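Local coordinates for protein arginase (Thermus thermophilus, PDB 2EF4) that probably hydrolyses L-arginine to L-ornithine and urea with the help of two manganese ions in each subunit, a step of the urea cycle, at residues M10-N15 with L63-E68; P23-Y28 with E269-A274. One frame throughout, in Å; residues are numbered along the deposited sequence.

Overall arrangement
Both contacts use the early part of the chain: interaction 1 involves the loop that follows strand 2-8, interaction 2 the helix 22-28 to which that loop leads. Their segments alternate along the sequence, and their centres are 23 Å apart, with nearest atoms about 6 Å from each other and no touch. Interaction 1 joins this region to the start of helix 66-81, interaction 2 to the start of helix 272-284, near the end of the chain. Neither supplies a manganese ligand. The side chain of Leu-12 is about 11 Å from that of the ligand His-96, and the side chain of Leu-26 about 10 Å from that of Asp-217.

Interaction 1: M10-N15 with L63-E68; sequences MDLGAN and LAYLEE
Leu-12 and Tyr-65 meet root to root, CB of Leu-12 lying 3.9 Å from CB of Tyr-65, and their side chains run past each other at about a right angle. Both turn CG away from the carbonyl carbon and in beside the backbone N (chi1 -57° for Leu-12, -59° for Tyr-65). This brings the CD2 methyl of Leu-12 over one face of the phenol ring, 4.3 Å from the centroid of Tyr-65 and displaced toward the rim, a CH-pi contact. The other methyl, CD1, faces CB of Glu-68 at 4.2 Å. Buried Leu-12, held between Tyr-65 and Glu-68, is the tight part of the contact, with Ile-69 of helix 66-81 as a further neighbour. The solvent side belongs to Ala-64, Tyr-65 and Glu-68, all partly exposed. Gly-13 O sits at the ring edge, close to its plane, 3.9 Å from CE2 of Tyr-65, and lies 4.2 Å from CB of Ala-64. A serine in place of Tyr-65 would probably leave the CD2 methyl of Leu-12 without the ring face beneath it. Tyr-65 is the N-cap residue of helix 66-81 and third in a type II turn from Leu-63 to Leu-66, while Leu-12 N is hydrogen-bonded to Asp-95 OD2. With no hydrogen bond between the two segments, their fit rests on the shapes of Leu-12 and the Tyr-65 ring.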
loop_
_atom_site.group_PDB
_atom_site.type_symbol
_atom_site.label_atom_id
_atom_site.label_comp_id
_atom_site.label_asym_id
_atom_site.label_seq_id
_atom_site.Cartn_x
_atom_site.Cartn_y
_atom_site.Cartn_z
ATOM N N MET A 10 -25.912 10.391 5.104
ATOM C CA MET A 10 -25.743 11.834 5.183
ATOM C C MET A 10 -24.292 12.281 5.195
ATOM O O MET A 10 -23.481 11.770 5.956
ATOM C CB MET A 10 -26.450 12.346 6.434
ATOM C CG MET A 10 -26.450 13.852 6.574
ATOM S SD MET A 10 -27.493 14.412 7.929
ATOM C CE MET A 10 -26.332 14.457 9.184
ATOM N N ASP A 11 -23.984 13.253 4.345
ATOM C CA ASP A 11 -22.639 13.810 4.218
ATOM C C ASP A 11 -22.846 15.286 3.928
ATOM O O ASP A 11 -22.550 15.759 2.834
ATOM C CB ASP A 11 -21.909 13.144 3.046
ATOM C CG ASP A 11 -20.451 13.573 2.926
ATOM O OD1 ASP A 11 -19.963 14.360 3.774
ATOM O OD2 ASP A 11 -19.791 13.107 1.967
ATOM N N LEU A 12 -23.372 16.002 4.915
ATOM C CA LEU A 12 -23.661 17.421 4.772
ATOM C C LEU A 12 -22.791 18.299 5.665
ATOM O O LEU A 12 -22.806 18.176 6.889
ATOM C CB LEU A 12 -25.141 17.665 5.082
ATOM C CG LEU A 12 -26.118 16.861 4.214
ATOM C CD1 LEU A 12 -27.521 16.977 4.769
ATOM C CD2 LEU A 12 -26.057 17.359 2.774
ATOM N N GLY A 13 -22.030 19.186 5.036
ATOM C CA GLY A 13 -21.159 20.084 5.769
ATOM C C GLY A 13 -20.461 21.034 4.816
ATOM O O GLY A 13 -20.823 21.119 3.642
ATOM N N ALA A 14 -19.452 21.741 5.319
ATOM C CA ALA A 14 -18.694 22.695 4.508
ATOM C C ALA A 14 -18.235 22.075 3.185
ATOM O O ALA A 14 -18.190 22.736 2.142
ATOM C CB ALA A 14 -17.484 23.203 5.301
ATOM N N ASN A 15 -17.887 20.795 3.245
ATOM C CA ASN A 15 -17.443 20.056 2.074
ATOM C C ASN A 15 -17.840 18.608 2.318
ATOM O O ASN A 15 -18.118 18.227 3.453
ATOM C CB ASN A 15 -15.921 20.151 1.912
ATOM C CG ASN A 15 -15.322 21.363 2.626
ATOM O OD1 ASN A 15 -14.693 21.227 3.679
ATOM N ND2 ASN A 15 -15.518 22.553 2.055
ATOM N N LEU A 63 -22.666 27.372 8.772
ATOM C CA LEU A 63 -23.761 26.489 9.187
ATOM C C LEU A 63 -24.478 25.893 7.974
ATOM O O LEU A 63 -25.711 25.920 7.885
ATOM C CB LEU A 63 -24.778 27.258 10.043
ATOM C CG LEU A 63 -24.379 27.747 11.440
ATOM C CD1 LEU A 63 -25.640 28.110 12.210
ATOM C CD2 LEU A 63 -23.628 26.665 12.193
ATOM N N ALA A 64 -23.698 25.344 7.050
ATOM C CA ALA A 64 -24.237 24.766 5.822
ATOM C C ALA A 64 -25.183 23.580 6.008
ATOM O O ALA A 64 -24.918 22.675 6.799
ATOM C CB ALA A 64 -23.091 24.367 4.904
ATOM N N TYR A 65 -26.291 23.608 5.269
ATOM C CA TYR A 65 -27.289 22.543 5.295
ATOM C C TYR A 65 -27.959 22.279 6.640
ATOM O O TYR A 65 -28.462 21.176 6.872
ATOM C CB TYR A 65 -26.661 21.242 4.783
ATOM C CG TYR A 65 -26.117 21.365 3.380
ATOM C CD1 TYR A 65 -26.977 21.429 2.277
ATOM C CD2 TYR A 65 -24.742 21.470 3.153
ATOM C CE1 TYR A 65 -26.479 21.601 0.985
ATOM C CE2 TYR A 65 -24.234 21.642 1.867
ATOM C CZ TYR A 65 -25.106 21.706 0.790
ATOM O OH TYR A 65 -24.596 21.870 -0.479
ATOM N N LEU A 66 -27.987 23.279 7.516
ATOM C CA LEU A 66 -28.610 23.088 8.821
ATOM C C LEU A 66 -30.047 22.594 8.675
ATOM O O LEU A 66 -30.435 21.607 9.311
ATOM C CB LEU A 66 -28.581 24.382 9.657
ATOM C CG LEU A 66 -29.188 24.236 11.065
ATOM C CD1 LEU A 66 -28.474 25.134 12.036
ATOM C CD2 LEU A 66 -30.662 24.577 11.049
ATOM N N GLU A 67 -30.834 23.257 7.835
ATOM C CA GLU A 67 -32.216 22.841 7.646
ATOM C C GLU A 67 -32.319 21.435 7.038
ATOM O O GLU A 67 -33.180 20.650 7.437
ATOM C CB GLU A 67 -32.971 23.854 6.772
ATOM C CG GLU A 67 -33.267 25.199 7.453
ATOM C CD GLU A 67 -34.031 25.045 8.768
ATOM O OE1 GLU A 67 -34.950 24.208 8.820
ATOM O OE2 GLU A 67 -33.728 25.760 9.751
ATOM N N GLU A 68 -31.443 21.105 6.088
ATOM C CA GLU A 68 -31.495 19.781 5.458
ATOM C C GLU A 68 -31.076 18.704 6.433
ATOM O O GLU A 68 -31.605 17.593 6.412
ATOM C CB GLU A 68 -30.602 19.714 4.213
ATOM C CG GLU A 68 -31.123 20.505 3.030
ATOM C CD GLU A 68 -30.632 21.938 3.017
ATOM O OE1 GLU A 68 -30.345 22.499 4.099
ATOM O OE2 GLU A 68 -30.542 22.513 1.912
#

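Interaction 2: P23-Y28 with E269-A274; sequences PSALRY and ERNRTA
The Tyr-28 ring meets the Asn-271 amide at its edge: ND2 of Asn-271 lies near the ring plane, 3.6 Å from CD2 of Tyr-28, and the two planes stand 78° apart. With chi1 at -166°, the ring of Tyr-28 leaves the backbone on the side away from N, and its CD2 edge comes to the amide. Within 269-274, CB of Glu-269 lies over one face of the Arg-272 guanidinium, toward its rim. The ND2 that borders the tyrosine also donates to the backbone: Asn-271 ND2 to Ala-25 O is 3.1 Å, nearly straight at 172°. The acceptor lies in the amide plane of Asn-271, while the donor is tilted from the carbonyl plane of Ala-25. On the other branch of the amide, OD1 of Asn-271 presses against CB of Ala-25 at 3.2 Å. Asn-271 occupies the N-cap position of helix 272-284, as the third residue of a type I' turn from Glu-269 to Arg-272, yet its side chain reaches across to helix 22-28 and makes no capping bond. The two helices belong to the alpha/beta fold of the arginase family, built round a parallel sheet of eight strands. Small residues let them come close, with CB of Ala-25 4.0 Å from CB of Ala-274. CD2 of Leu-26 lies 3.5 Å from Ala-274 O, and the same leucine touches Leu-92 on strand 87-93. On the subunit side, Ser-24 OG is hydrogen-bonded to Asp-20 of the second subunit.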
loop_
_atom_site.group_PDB
_atom_site.type_symbol
_atom_site.label_atom_id
_atom_site.label_comp_id
_atom_site.label_asym_id
_atom_site.label_seq_id
_atom_site.Cartn_x
_atom_site.Cartn_y
_atom_site.Cartn_z
ATOM N N PRO A 23 -23.550 3.685 5.483
ATOM C CA PRO A 23 -24.566 2.641 5.649
ATOM C C PRO A 23 -24.435 1.426 4.734
ATOM O O PRO A 23 -24.627 0.290 5.177
ATOM C CB PRO A 23 -25.869 3.406 5.444
ATOM C CG PRO A 23 -25.525 4.764 6.050
ATOM C CD PRO A 23 -24.163 5.024 5.441
ATOM N N SER A 24 -24.119 1.666 3.466
ATOM C CA SER A 24 -23.960 0.588 2.498
ATOM C C SER A 24 -22.764 -0.278 2.872
ATOM O O SER A 24 -22.829 -1.511 2.805
ATOM C CB SER A 24 -23.757 1.170 1.096
ATOM O OG SER A 24 -23.372 0.158 0.181
ATOM N N ALA A 25 -21.669 0.383 3.252
ATOM C CA ALA A 25 -20.439 -0.298 3.651
ATOM C C ALA A 25 -20.707 -1.186 4.861
ATOM O O ALA A 25 -20.256 -2.336 4.906
ATOM C CB ALA A 25 -19.338 0.735 3.981
ATOM N N LEU A 26 -21.439 -0.647 5.840
ATOM C CA LEU A 26 -21.783 -1.400 7.049
ATOM C C LEU A 26 -22.668 -2.599 6.689
ATOM O O LEU A 26 -22.441 -3.714 7.172
ATOM C CB LEU A 26 -22.503 -0.492 8.057
ATOM C CG LEU A 26 -21.591 0.539 8.735
ATOM C CD1 LEU A 26 -22.416 1.595 9.450
ATOM C CD2 LEU A 26 -20.653 -0.185 9.695
ATOM N N ARG A 27 -23.669 -2.380 5.840
ATOM C CA ARG A 27 -24.541 -3.481 5.429
ATOM C C ARG A 27 -23.697 -4.495 4.666
ATOM O O ARG A 27 -23.963 -5.697 4.691
ATOM C CB ARG A 27 -25.665 -2.988 4.509
ATOM C CG ARG A 27 -26.752 -2.176 5.191
ATOM C CD ARG A 27 -27.820 -1.770 4.187
ATOM N NE ARG A 27 -29.015 -1.230 4.831
ATOM C CZ ARG A 27 -29.250 0.063 5.027
ATOM N NH1 ARG A 27 -28.372 0.975 4.625
ATOM N NH2 ARG A 27 -30.369 0.446 5.626
ATOM N N TYR A 28 -22.669 -3.989 3.994
ATOM C CA TYR A 28 -21.787 -4.826 3.197
ATOM C C TYR A 28 -20.975 -5.768 4.083
ATOM O O TYR A 28 -20.628 -6.878 3.666
ATOM C CB TYR A 28 -20.856 -3.940 2.369
ATOM C CG TYR A 28 -20.153 -4.692 1.273
ATOM C CD1 TYR A 28 -20.819 -5.028 0.092
ATOM C CD2 TYR A 28 -18.837 -5.116 1.432
ATOM C CE1 TYR A 28 -20.189 -5.771 -0.907
ATOM C CE2 TYR A 28 -18.196 -5.858 0.450
ATOM C CZ TYR A 28 -18.871 -6.184 -0.719
ATOM O OH TYR A 28 -18.206 -6.923 -1.677
ATOM N N GLU A 269 -9.772 0.642 3.755
ATOM C CA GLU A 269 -8.944 -0.358 3.104
ATOM C C GLU A 269 -9.742 -1.665 3.127
ATOM O O GLU A 269 -9.819 -2.345 4.147
ATOM C CB GLU A 269 -7.615 -0.514 3.858
ATOM C CG GLU A 269 -6.736 -1.631 3.326
ATOM C CD GLU A 269 -6.436 -1.492 1.834
ATOM O OE1 GLU A 269 -6.069 -2.511 1.207
ATOM O OE2 GLU A 269 -6.559 -0.370 1.287
ATOM N N ARG A 270 -10.359 -1.995 2.000
ATOM C CA ARG A 270 -11.161 -3.209 1.896
ATOM C C ARG A 270 -12.285 -3.322 2.916
ATOM O O ARG A 270 -12.557 -4.409 3.435
ATOM C CB ARG A 270 -10.262 -4.449 1.962
ATOM C CG ARG A 270 -9.629 -4.732 0.623
ATOM C CD ARG A 270 -8.576 -5.811 0.656
ATOM N NE ARG A 270 -7.806 -5.757 -0.583
ATOM C CZ ARG A 270 -8.235 -6.212 -1.760
ATOM N NH1 ARG A 270 -9.435 -6.775 -1.867
ATOM N NH2 ARG A 270 -7.476 -6.078 -2.840
ATOM N N ASN A 271 -12.924 -2.191 3.205
ATOM C CA ASN A 271 -14.061 -2.155 4.123
ATOM C C ASN A 271 -13.742 -2.641 5.544
ATOM O O ASN A 271 -14.659 -2.995 6.290
ATOM C CB ASN A 271 -15.193 -3.014 3.525
ATOM C CG ASN A 271 -16.581 -2.517 3.899
ATOM O OD1 ASN A 271 -16.857 -1.325 3.836
ATOM N ND2 ASN A 271 -17.462 -3.437 4.270
ATOM N N ARG A 272 -12.469 -2.638 5.937
ATOM C CA ARG A 272 -12.117 -3.147 7.259
ATOM C C ARG A 272 -12.643 -2.318 8.428
ATOM O O ARG A 272 -12.917 -2.856 9.505
ATOM C CB ARG A 272 -10.601 -3.376 7.374
ATOM C CG ARG A 272 -9.713 -2.166 7.613
ATOM C CD ARG A 272 -8.275 -2.660 7.804
ATOM N NE ARG A 272 -7.334 -1.614 8.199
ATOM C CZ ARG A 272 -6.060 -1.571 7.812
ATOM N NH1 ARG A 272 -5.572 -2.512 7.015
ATOM N NH2 ARG A 272 -5.272 -0.584 8.222
ATOM N N THR A 273 -12.795 -1.014 8.212
ATOM C CA THR A 273 -13.327 -0.133 9.241
ATOM C C THR A 273 -14.818 -0.426 9.434
ATOM O O THR A 273 -15.318 -0.424 10.562
ATOM C CB THR A 273 -13.134 1.345 8.860
ATOM O OG1 THR A 273 -11.729 1.623 8.751
ATOM C CG2 THR A 273 -13.773 2.263 9.908
ATOM N N ALA A 274 -15.528 -0.692 8.340
ATOM C CA ALA A 274 -16.953 -0.993 8.442
ATOM C C ALA A 274 -17.124 -2.334 9.145
ATOM O O ALA A 274 -18.077 -2.533 9.906
ATOM C CB ALA A 274 -17.595 -1.042 7.062
#